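Local coordinates for protein fructokinase (Vibrio cholerae serotype O1, PDB 5EYN) that probably phosphorylates fructose with ATP as phosphoryl donor, as a PfkB-family sugar kinase, and is captured here with fructose, ADP, beryllium trifluoride and calcium, at residues 47-52 and 264-269; 52-57 and 272-277; 296-301 and 311-316. All blocks are in the same frame, centred on the assembly; numbering follows the deposited sequence.

Interaction 1: residues 47-52 and 264-269; sequences PANVAV and AGDAFV. With ADP (adenosine-5'-diphosphate), chain E; BEF (beryllium trifluoride ion), chain D; FRU (beta-D-fructofuranose), chain B.
In the fructose-binding pocket of this PfkB-family kinase, N49 on helix 46-56 and D266 at the start of helix 264-278 meet side chain to side chain beside the sugar. The N49 amide donates from ND2 to D266 OD2 over 3.0 Å with an N-H...O angle of 177°. The acceptor lies in the amide plane, but the donor reaches OD2 on its anti side, 22° out of the carboxylate plane. ND2 also gives a hydrogen bond to fructose O4 at 3.2 Å, so both of its N-H groups have acceptors, which fixes which way the amide is flipped. D266 OD2 is also 2.5 Å from fructose O6, while OD1 is held by N174, leaving the carboxylate gripped at both oxygens. At the other end of the residue, D266 N donates to F2 of the beryllium trifluoride at 3.1 Å.

Below this polar layer V50 splits its two methyls between partners. CG1, anti to the backbone N (chi1 177°), goes to V269 CG1 at 3.9 Å, whereas CG2 rests on D266, 3.8 Å from its CB and 3.6 Å from its O. H140 of strand 138-142 touches both valines, which seats this apolar layer on the central sheet. The axes of 47-52 and 264-269 approach to 8.0 Å.

A264, G265 and D266, with G263 before them, form the GAGD motif at a helix N-terminus facing the phosphates. D266 beside the sugar's 6-hydroxyl is consistent with the catalytic-base position of relatives, and the whole is characteristic of the ribokinase-type active site.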
loop_
_atom_site.group_PDB
_atom_site.type_symbol
_atom_site.label_atom_id
_atom_site.label_comp_id
_atom_site.label_asym_id
_atom_site.label_seq_id
_atom_site.Cartn_x
_atom_site.Cartn_y
_atom_site.Cartn_z
ATOM N N PRO A 47 -7.530 15.068 6.995
ATOM C CA PRO A 47 -8.633 15.963 6.613
ATOM C C PRO A 47 -9.963 15.225 6.394
ATOM O O PRO A 47 -11.030 15.793 6.629
ATOM C CB PRO A 47 -8.125 16.619 5.327
ATOM C CG PRO A 47 -7.076 15.743 4.833
ATOM C CD PRO A 47 -6.437 15.084 6.008
ATOM N N ALA A 48 -9.906 13.972 5.959
ATOM C CA ALA A 48 -11.131 13.173 5.834
ATOM C C ALA A 48 -11.737 12.909 7.213
ATOM O O ALA A 48 -12.954 12.994 7.406
ATOM C CB ALA A 48 -10.837 11.871 5.110
ATOM N N ASN A 49 -10.871 12.618 8.176
ATOM C CA ASN A 49 -11.292 12.402 9.554
ATOM C C ASN A 49 -11.982 13.633 10.087
ATOM O O ASN A 49 -13.039 13.547 10.723
ATOM C CB ASN A 49 -10.077 12.085 10.430
ATOM C CG ASN A 49 -9.386 10.791 10.053
ATOM O OD1 ASN A 49 -9.978 9.894 9.464
ATOM N ND2 ASN A 49 -8.123 10.686 10.428
ATOM N N VAL A 50 -11.399 14.806 9.851
ATOM C CA VAL A 50 -12.012 16.045 10.304
ATOM C C VAL A 50 -13.379 16.262 9.648
ATOM O O VAL A 50 -14.354 16.668 10.306
ATOM C CB VAL A 50 -11.087 17.249 10.052
ATOM C CG1 VAL A 50 -11.778 18.527 10.468
ATOM C CG2 VAL A 50 -9.779 17.094 10.832
ATOM N N ALA A 51 -13.446 16.002 8.348
ATOM C CA ALA A 51 -14.693 16.169 7.615
ATOM C C ALA A 51 -15.784 15.315 8.241
ATOM O O ALA A 51 -16.901 15.773 8.452
ATOM C CB ALA A 51 -14.517 15.798 6.152
ATOM N N VAL A 52 -15.469 14.057 8.523
ATOM C CA VAL A 52 -16.449 13.145 9.064
ATOM C C VAL A 52 -16.803 13.570 10.490
ATOM O O VAL A 52 -17.962 13.480 10.879
ATOM C CB VAL A 52 -15.933 11.707 8.995
ATOM C CG1 VAL A 52 -16.827 10.752 9.762
ATOM C CG2 VAL A 52 -15.846 11.258 7.539
ATOM N N ALA A 264 -7.138 10.942 17.107
ATOM C CA ALA A 264 -7.732 11.698 18.213
ATOM C C ALA A 264 -7.593 13.205 17.984
ATOM O O ALA A 264 -8.480 14.003 18.272
ATOM C CB ALA A 264 -7.094 11.322 19.538
ATOM N N GLY A 265 -6.478 13.609 17.400
ATOM C CA GLY A 265 -6.209 15.018 17.159
ATOM C C GLY A 265 -7.153 15.558 16.106
ATOM O O GLY A 265 -7.517 16.725 16.157
ATOM N N ASP A 266 -7.542 14.718 15.152
ATOM C CA ASP A 266 -8.450 15.142 14.087
ATOM C C ASP A 266 -9.873 15.261 14.618
ATOM O O ASP A 266 -10.623 16.146 14.214
ATOM C CB ASP A 266 -8.410 14.176 12.915
ATOM C CG ASP A 266 -7.025 14.007 12.346
ATOM O OD1 ASP A 266 -6.243 15.003 12.372
ATOM O OD2 ASP A 266 -6.738 12.884 11.873
ATOM N N ALA A 267 -10.241 14.371 15.538
ATOM C CA ALA A 267 -11.545 14.446 16.193
ATOM C C ALA A 267 -11.646 15.764 16.962
ATOM O O ALA A 267 -12.663 16.452 16.954
ATOM C CB ALA A 267 -11.705 13.273 17.152
ATOM N N PHE A 268 -10.564 16.093 17.651
ATOM C CA PHE A 268 -10.428 17.362 18.355
ATOM C C PHE A 268 -10.677 18.537 17.406
ATOM O O PHE A 268 -11.511 19.396 17.672
ATOM C CB PHE A 268 -9.031 17.434 18.975
ATOM C CG PHE A 268 -8.761 18.700 19.749
ATOM C CD1 PHE A 268 -8.868 18.729 21.137
ATOM C CD2 PHE A 268 -8.404 19.863 19.095
ATOM C CE1 PHE A 268 -8.607 19.897 21.842
ATOM C CE2 PHE A 268 -8.171 21.037 19.797
ATOM C CZ PHE A 268 -8.261 21.053 21.168
ATOM N N VAL A 269 -9.980 18.551 16.278
ATOM C CA VAL A 269 -10.155 19.629 15.323
ATOM C C VAL A 269 -11.583 19.660 14.810
ATOM O O VAL A 269 -12.171 20.730 14.630
ATOM C CB VAL A 269 -9.162 19.483 14.153
ATOM C CG1 VAL A 269 -9.489 20.447 13.020
ATOM C CG2 VAL A 269 -7.772 19.694 14.665
HETATM P PB ADP E . -3.901 12.145 17.836
HETATM O O1B ADP E . -4.961 11.973 16.781
HETATM O O2B ADP E . -2.647 12.741 17.237
HETATM O O3B ADP E . -3.589 10.792 18.426
HETATM P PA ADP E . -3.812 13.240 20.397
HETATM O O1A ADP E . -3.659 11.799 20.853
HETATM O O2A ADP E . -2.419 13.798 20.213
HETATM O O3A ADP E . -4.471 13.110 18.967
HETATM O "O5'" ADP E . -4.570 14.159 21.468
HETATM C "C5'" ADP E . -5.430 15.169 21.072
HETATM C "C4'" ADP E . -6.617 15.411 21.974
HETATM O "O4'" ADP E . -7.314 14.206 22.191
HETATM C "C3'" ADP E . -6.315 15.987 23.312
HETATM O "O3'" ADP E . -6.199 17.376 23.254
HETATM C "C2'" ADP E . -7.502 15.572 24.083
HETATM O "O2'" ADP E . -8.615 16.338 23.818
HETATM C "C1'" ADP E . -7.749 14.229 23.522
HETATM N N9 ADP E . -7.093 13.163 24.225
HETATM C C8 ADP E . -5.999 12.474 23.851
HETATM N N7 ADP E . -5.715 11.545 24.751
HETATM C C5 ADP E . -6.618 11.606 25.731
HETATM C C6 ADP E . -6.849 10.909 26.905
HETATM N N6 ADP E . -5.986 9.847 27.316
HETATM N N1 ADP E . -7.885 11.246 27.668
HETATM C C2 ADP E . -8.737 12.234 27.340
HETATM N N3 ADP E . -8.549 12.941 26.201
HETATM C C4 ADP E . -7.514 12.640 25.405
HETATM BE BE BEF D . -3.833 12.398 15.409
HETATM F F1 BEF D . -3.638 10.896 15.695
HETATM F F2 BEF D . -5.163 12.720 14.663
HETATM F F3 BEF D . -2.803 12.909 14.423
HETATM C C1 FRU B . -2.271 10.879 7.600
HETATM C C2 FRU B . -2.634 10.075 8.841
HETATM C C3 FRU B . -3.627 8.945 8.664
HETATM C C4 FRU B . -4.460 8.968 9.903
HETATM C C5 FRU B . -4.390 10.404 10.287
HETATM C C6 FRU B . -4.447 10.653 11.774
HETATM O O1 FRU B . -3.362 11.611 7.134
HETATM O O2 FRU B . -1.437 9.556 9.337
HETATM O O3 FRU B . -2.909 7.770 8.433
HETATM O O4 FRU B . -5.781 8.598 9.699
HETATM O O5 FRU B . -3.198 10.960 9.758
HETATM O O6 FRU B . -4.355 12.024 12.073
#

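Interaction 2: residues 52-57 and 272-277; sequences VAIARL and LLYRLS
The Y274 ring carries L57 over one face: L57 CB stands 4.0 Å from the ring centroid and only 13° off the normal, which meets the definition of a CH-pi contact, although it is displaced toward the rim near CG and CD2. The carbonyl oxygen of the same residue lies over the same face farther out, with L57 O 3.4 Å from Y274 CZ. The carbonyl of I54 approaches obliquely, and S58 and Q315 also touch the tyrosine.

Y274 reaches L57 because its CG is anti to the backbone N (chi1 168°), swinging the ring past the end of helix 46-56. L57 is the first residue beyond that helix to leave helical angles, and both its CB and its O lie over the ring. Its CD1 doubles the grip at the root of the tyrosine, 3.9 Å from Y274 CB. One turn earlier, I54 adds an aliphatic contact: CD1 comes to 4.1 Å from L273 CB, and CG1 to 4.4 Å from Y274 CB.

Apolar and CH-pi contacts make up most of what joins the two segments. Two of the polar groups have partners elsewhere: S277 OG donates to Y274 O within its own helix at 2.7 Å, and L57 O accepts from Q315 of helix 315-322.

I54 and S277 both touch V21 of strand 21-24. Two helices from distant parts of the chain thus lie side by side on one face of the central sheet, as is characteristic of the layered alpha/beta core of the ribokinase-like fold.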
loop_
_atom_site.group_PDB
_atom_site.type_symbol
_atom_site.label_atom_id
_atom_site.label_comp_id
_atom_site.label_asym_id
_atom_site.label_seq_id
_atom_site.Cartn_x
_atom_site.Cartn_y
_atom_site.Cartn_z
ATOM N N VAL A 52 -15.469 14.057 8.523
ATOM C CA VAL A 52 -16.449 13.145 9.064
ATOM C C VAL A 52 -16.803 13.570 10.490
ATOM O O VAL A 52 -17.962 13.480 10.879
ATOM C CB VAL A 52 -15.933 11.707 8.995
ATOM C CG1 VAL A 52 -16.827 10.752 9.762
ATOM C CG2 VAL A 52 -15.846 11.258 7.539
ATOM N N ALA A 53 -15.827 14.035 11.268
ATOM C CA ALA A 53 -16.112 14.464 12.629
ATOM C C ALA A 53 -17.134 15.580 12.613
ATOM O O ALA A 53 -18.064 15.590 13.420
ATOM C CB ALA A 53 -14.873 14.937 13.315
ATOM N N ILE A 54 -16.943 16.546 11.719
ATOM C CA ILE A 54 -17.867 17.665 11.609
ATOM C C ILE A 54 -19.262 17.183 11.203
ATOM O O ILE A 54 -20.267 17.577 11.793
ATOM C CB ILE A 54 -17.323 18.705 10.619
ATOM C CG1 ILE A 54 -16.096 19.382 11.224
ATOM C CG2 ILE A 54 -18.386 19.722 10.298
ATOM C CD1 ILE A 54 -15.286 20.205 10.232
ATOM N N ALA A 55 -19.321 16.328 10.192
ATOM C CA ALA A 55 -20.589 15.799 9.713
ATOM C C ALA A 55 -21.337 15.017 10.799
ATOM O O ALA A 55 -22.551 15.144 10.943
ATOM C CB ALA A 55 -20.370 14.942 8.478
ATOM N N ARG A 56 -20.605 14.253 11.597
ATOM C CA ARG A 56 -21.233 13.456 12.644
ATOM C C ARG A 56 -21.881 14.336 13.688
ATOM O O ARG A 56 -22.839 13.923 14.326
ATOM C CB ARG A 56 -20.217 12.549 13.311
ATOM C CG ARG A 56 -19.756 11.437 12.411
ATOM C CD ARG A 56 -19.845 10.124 13.072
ATOM N NE ARG A 56 -19.421 9.049 12.187
ATOM C CZ ARG A 56 -18.758 7.980 12.585
ATOM N NH1 ARG A 56 -18.432 7.842 13.854
ATOM N NH2 ARG A 56 -18.426 7.054 11.709
ATOM N N LEU A 57 -21.360 15.540 13.867
ATOM C CA LEU A 57 -21.910 16.508 14.807
ATOM C C LEU A 57 -23.007 17.350 14.156
ATOM O O LEU A 57 -23.482 18.289 14.766
ATOM C CB LEU A 57 -20.792 17.407 15.352
ATOM C CG LEU A 57 -19.751 16.729 16.251
ATOM C CD1 LEU A 57 -18.556 17.662 16.451
ATOM C CD2 LEU A 57 -20.359 16.329 17.579
ATOM N N LEU A 272 -13.772 21.329 17.385
ATOM C CA LEU A 272 -13.409 22.735 17.400
ATOM C C LEU A 272 -14.037 23.460 16.228
ATOM O O LEU A 272 -14.743 24.465 16.397
ATOM C CB LEU A 272 -11.896 22.867 17.322
ATOM C CG LEU A 272 -11.344 24.289 17.295
ATOM C CD1 LEU A 272 -11.612 24.999 18.599
ATOM C CD2 LEU A 272 -9.858 24.263 17.011
ATOM N N LEU A 273 -13.776 22.970 15.022
ATOM C CA LEU A 273 -14.232 23.667 13.820
ATOM C C LEU A 273 -15.732 23.578 13.647
ATOM O O LEU A 273 -16.342 24.513 13.166
ATOM C CB LEU A 273 -13.540 23.163 12.543
ATOM C CG LEU A 273 -12.032 23.342 12.495
ATOM C CD1 LEU A 273 -11.487 22.847 11.160
ATOM C CD2 LEU A 273 -11.644 24.804 12.704
ATOM N N TYR A 274 -16.347 22.472 14.066
ATOM C CA TYR A 274 -17.799 22.415 14.040
ATOM C C TYR A 274 -18.349 23.602 14.840
ATOM O O TYR A 274 -19.192 24.356 14.351
ATOM C CB TYR A 274 -18.346 21.101 14.605
ATOM C CG TYR A 274 -19.838 21.212 14.827
ATOM C CD1 TYR A 274 -20.708 21.299 13.745
ATOM C CD2 TYR A 274 -20.367 21.325 16.101
ATOM C CE1 TYR A 274 -22.074 21.458 13.929
ATOM C CE2 TYR A 274 -21.722 21.478 16.286
ATOM C CZ TYR A 274 -22.564 21.550 15.193
ATOM O OH TYR A 274 -23.920 21.703 15.359
ATOM N N ARG A 275 -17.887 23.765 16.077
ATOM C CA ARG A 275 -18.421 24.834 16.915
ATOM C C ARG A 275 -18.060 26.242 16.395
ATOM O O ARG A 275 -18.884 27.152 16.441
ATOM C CB ARG A 275 -18.003 24.635 18.374
ATOM C CG ARG A 275 -18.679 23.435 19.037
ATOM C CD ARG A 275 -20.181 23.600 19.164
ATOM N NE ARG A 275 -20.543 24.398 20.328
ATOM C CZ ARG A 275 -21.781 24.774 20.625
ATOM N NH1 ARG A 275 -22.792 24.468 19.823
ATOM N NH2 ARG A 275 -22.003 25.477 21.720
ATOM N N LEU A 276 -16.857 26.426 15.862
ATOM C CA LEU A 276 -16.523 27.726 15.294
ATOM C C LEU A 276 -17.388 27.996 14.069
ATOM O O LEU A 276 -17.824 29.128 13.854
ATOM C CB LEU A 276 -15.035 27.828 14.933
ATOM C CG LEU A 276 -14.037 27.652 16.085
ATOM C CD1 LEU A 276 -12.635 27.921 15.576
ATOM C CD2 LEU A 276 -14.359 28.537 17.287
ATOM N N SER A 277 -17.683 26.951 13.298
ATOM C CA SER A 277 -18.420 27.119 12.044
ATOM C C SER A 277 -19.878 27.544 12.262
ATOM O O SER A 277 -20.464 28.208 11.414
ATOM C CB SER A 277 -18.365 25.836 11.199
ATOM O OG SER A 277 -19.252 24.831 11.667
#

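Interaction 3: residues 296-301 and 311-316; sequences NGCGAL and ALPNQA. With ADP (adenosine-5'-diphosphate), chain E.
L301 leaves helix 285-302 with its CB directed toward A311-A316, and its CG, anti to the carbonyl carbon (chi1 -72°), continues the chain to the proline. The tip does the touching: CD1 lies 3.7 Å from P313 CB and 4.0 Å from P313 CG, the two side chains crossing obliquely. F321 of helix 315-322 also touches this leucine. One turn earlier, C298 SG meets the same proline ring at CG, 3.9 Å away, so two helix residues pack against the CB-CG side of the ring. At the end of the contact A311 CB sits 3.4 Å from the backbone O of L301, an oxygen that accepts a hydrogen bond from T304.

The same helix serves the nucleotide. N296 OD1 accepts from the ribose O2' of ADP at 2.8 Å, its ND2 being held by V251 O. A300 CB approaches ADP N3 to 3.6 Å, and G299 CA comes equally near O4'.

Across the two segments there is no hydrogen bond. The chemistry therefore implies a division of labour: methyl, sulfur and proline ring hold the returning chain by apolar contact, while the polar recognition made by this helix segment is directed at the ribose.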
loop_
_atom_site.group_PDB
_atom_site.type_symbol
_atom_site.label_atom_id
_atom_site.label_comp_id
_atom_site.label_asym_id
_atom_site.label_seq_id
_atom_site.Cartn_x
_atom_site.Cartn_y
_atom_site.Cartn_z
ATOM N N ASN A 296 -12.108 18.713 23.121
ATOM C CA ASN A 296 -11.551 17.758 24.068
ATOM C C ASN A 296 -12.449 16.529 24.212
ATOM O O ASN A 296 -11.951 15.413 24.291
ATOM C CB ASN A 296 -11.358 18.403 25.432
ATOM C CG ASN A 296 -10.075 19.191 25.556
ATOM O OD1 ASN A 296 -9.058 18.890 24.926
ATOM N ND2 ASN A 296 -10.105 20.183 26.431
ATOM N N GLY A 297 -13.758 16.732 24.237
ATOM C CA GLY A 297 -14.671 15.610 24.359
ATOM C C GLY A 297 -14.637 14.701 23.155
ATOM O O GLY A 297 -14.656 13.489 23.278
ATOM N N CYS A 298 -14.547 15.296 21.969
ATOM C CA CYS A 298 -14.420 14.532 20.749
ATOM C C CYS A 298 -13.114 13.746 20.724
ATOM O O CYS A 298 -13.099 12.585 20.340
ATOM C CB CYS A 298 -14.502 15.453 19.537
ATOM S SG CYS A 298 -16.131 16.172 19.244
ATOM N N GLY A 299 -12.009 14.403 21.074
ATOM C CA GLY A 299 -10.726 13.727 21.096
ATOM C C GLY A 299 -10.728 12.526 22.030
ATOM O O GLY A 299 -10.170 11.481 21.708
ATOM N N ALA A 300 -11.324 12.686 23.206
ATOM C CA ALA A 300 -11.410 11.585 24.175
ATOM C C ALA A 300 -12.251 10.458 23.624
ATOM O O ALA A 300 -11.828 9.303 23.626
ATOM C CB ALA A 300 -11.978 12.074 25.476
ATOM N N LEU A 301 -13.441 10.777 23.144
ATOM C CA LEU A 301 -14.326 9.733 22.652
ATOM C C LEU A 301 -13.772 9.034 21.425
ATOM O O LEU A 301 -13.986 7.849 21.255
ATOM C CB LEU A 301 -15.729 10.255 22.364
ATOM C CG LEU A 301 -16.560 10.591 23.595
ATOM C CD1 LEU A 301 -17.797 11.342 23.181
ATOM C CD2 LEU A 301 -16.929 9.324 24.332
ATOM N N ALA A 311 -15.245 6.031 16.184
ATOM C CA ALA A 311 -15.921 6.526 17.378
ATOM C C ALA A 311 -16.092 8.039 17.389
ATOM O O ALA A 311 -16.367 8.635 18.423
ATOM C CB ALA A 311 -15.177 6.042 18.628
ATOM N N LEU A 312 -15.934 8.675 16.231
ATOM C CA LEU A 312 -16.231 10.104 16.141
ATOM C C LEU A 312 -17.681 10.313 16.592
ATOM O O LEU A 312 -18.598 9.722 16.023
ATOM C CB LEU A 312 -16.013 10.614 14.720
ATOM C CG LEU A 312 -14.561 10.604 14.251
ATOM C CD1 LEU A 312 -14.490 10.965 12.781
ATOM C CD2 LEU A 312 -13.752 11.584 15.079
ATOM N N PRO A 313 -17.893 11.166 17.608
ATOM C CA PRO A 313 -19.213 11.162 18.252
ATOM C C PRO A 313 -20.254 12.002 17.538
ATOM O O PRO A 313 -19.947 12.967 16.825
ATOM C CB PRO A 313 -18.922 11.753 19.636
ATOM C CG PRO A 313 -17.759 12.667 19.411
ATOM C CD PRO A 313 -16.909 11.928 18.394
ATOM N N ASN A 314 -21.510 11.643 17.736
ATOM C CA ASN A 314 -22.607 12.554 17.442
ATOM C C ASN A 314 -22.884 13.414 18.662
ATOM O O ASN A 314 -22.271 13.248 19.720
ATOM C CB ASN A 314 -23.867 11.800 16.967
ATOM C CG ASN A 314 -24.345 10.729 17.931
ATOM O OD1 ASN A 314 -24.139 10.793 19.145
ATOM N ND2 ASN A 314 -25.016 9.730 17.375
ATOM N N GLN A 315 -23.814 14.344 18.533
ATOM C CA GLN A 315 -24.095 15.245 19.629
ATOM C C GLN A 315 -24.653 14.523 20.859
ATOM O O GLN A 315 -24.291 14.868 21.973
ATOM C CB GLN A 315 -25.038 16.345 19.192
ATOM C CG GLN A 315 -24.361 17.378 18.311
ATOM C CD GLN A 315 -25.194 18.612 18.111
ATOM O OE1 GLN A 315 -26.062 18.933 18.918
ATOM N NE2 GLN A 315 -24.926 19.331 17.036
ATOM N N ALA A 316 -25.509 13.516 20.670
ATOM C CA ALA A 316 -26.066 12.807 21.815
ATOM C C ALA A 316 -24.958 12.174 22.638
ATOM O O ALA A 316 -24.960 12.261 23.861
ATOM C CB ALA A 316 -27.079 11.747 21.376
HETATM P PB ADP E . -3.901 12.145 17.836
HETATM O O1B ADP E . -4.961 11.973 16.781
HETATM O O2B ADP E . -2.647 12.741 17.237
HETATM O O3B ADP E . -3.589 10.792 18.426
HETATM P PA ADP E . -3.812 13.240 20.397
HETATM O O1A ADP E . -3.659 11.799 20.853
HETATM O O2A ADP E . -2.419 13.798 20.213
HETATM O O3A ADP E . -4.471 13.110 18.967
HETATM O "O5'" ADP E . -4.570 14.159 21.468
HETATM C "C5'" ADP E . -5.430 15.169 21.072
HETATM C "C4'" ADP E . -6.617 15.411 21.974
HETATM O "O4'" ADP E . -7.314 14.206 22.191
HETATM C "C3'" ADP E . -6.315 15.987 23.312
HETATM O "O3'" ADP E . -6.199 17.376 23.254
HETATM C "C2'" ADP E . -7.502 15.572 24.083
HETATM O "O2'" ADP E . -8.615 16.338 23.818
HETATM C "C1'" ADP E . -7.749 14.229 23.522
HETATM N N9 ADP E . -7.093 13.163 24.225
HETATM C C8 ADP E . -5.999 12.474 23.851
HETATM N N7 ADP E . -5.715 11.545 24.751
HETATM C C5 ADP E . -6.618 11.606 25.731
HETATM C C6 ADP E . -6.849 10.909 26.905
HETATM N N6 ADP E . -5.986 9.847 27.316
HETATM N N1 ADP E . -7.885 11.246 27.668
HETATM C C2 ADP E . -8.737 12.234 27.340
HETATM N N3 ADP E . -8.549 12.941 26.201
HETATM C C4 ADP E . -7.514 12.640 25.405
#

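How the interactions relate
Interactions 1 and 2 are successive levels of one helix pair, 46-56 with 264-278, their centres about 9 Å apart; they share V52 and alternate along the chain. Interaction 1 sits by the ligands, interaction 2 farther from them. Interaction 3 follows both in sequence and joins the next helix, 285-302, to the chain entering helix 315-322; its centre is about 11 Å from that of interaction 1 and 10 Å from that of interaction 2. L312 touches A267 and N49, and R56 NH1 probably bonds to L312 O. Fructose is met in interaction 1, ADP in 1 and 3, so adjoining helices bring sugar and nucleotide together.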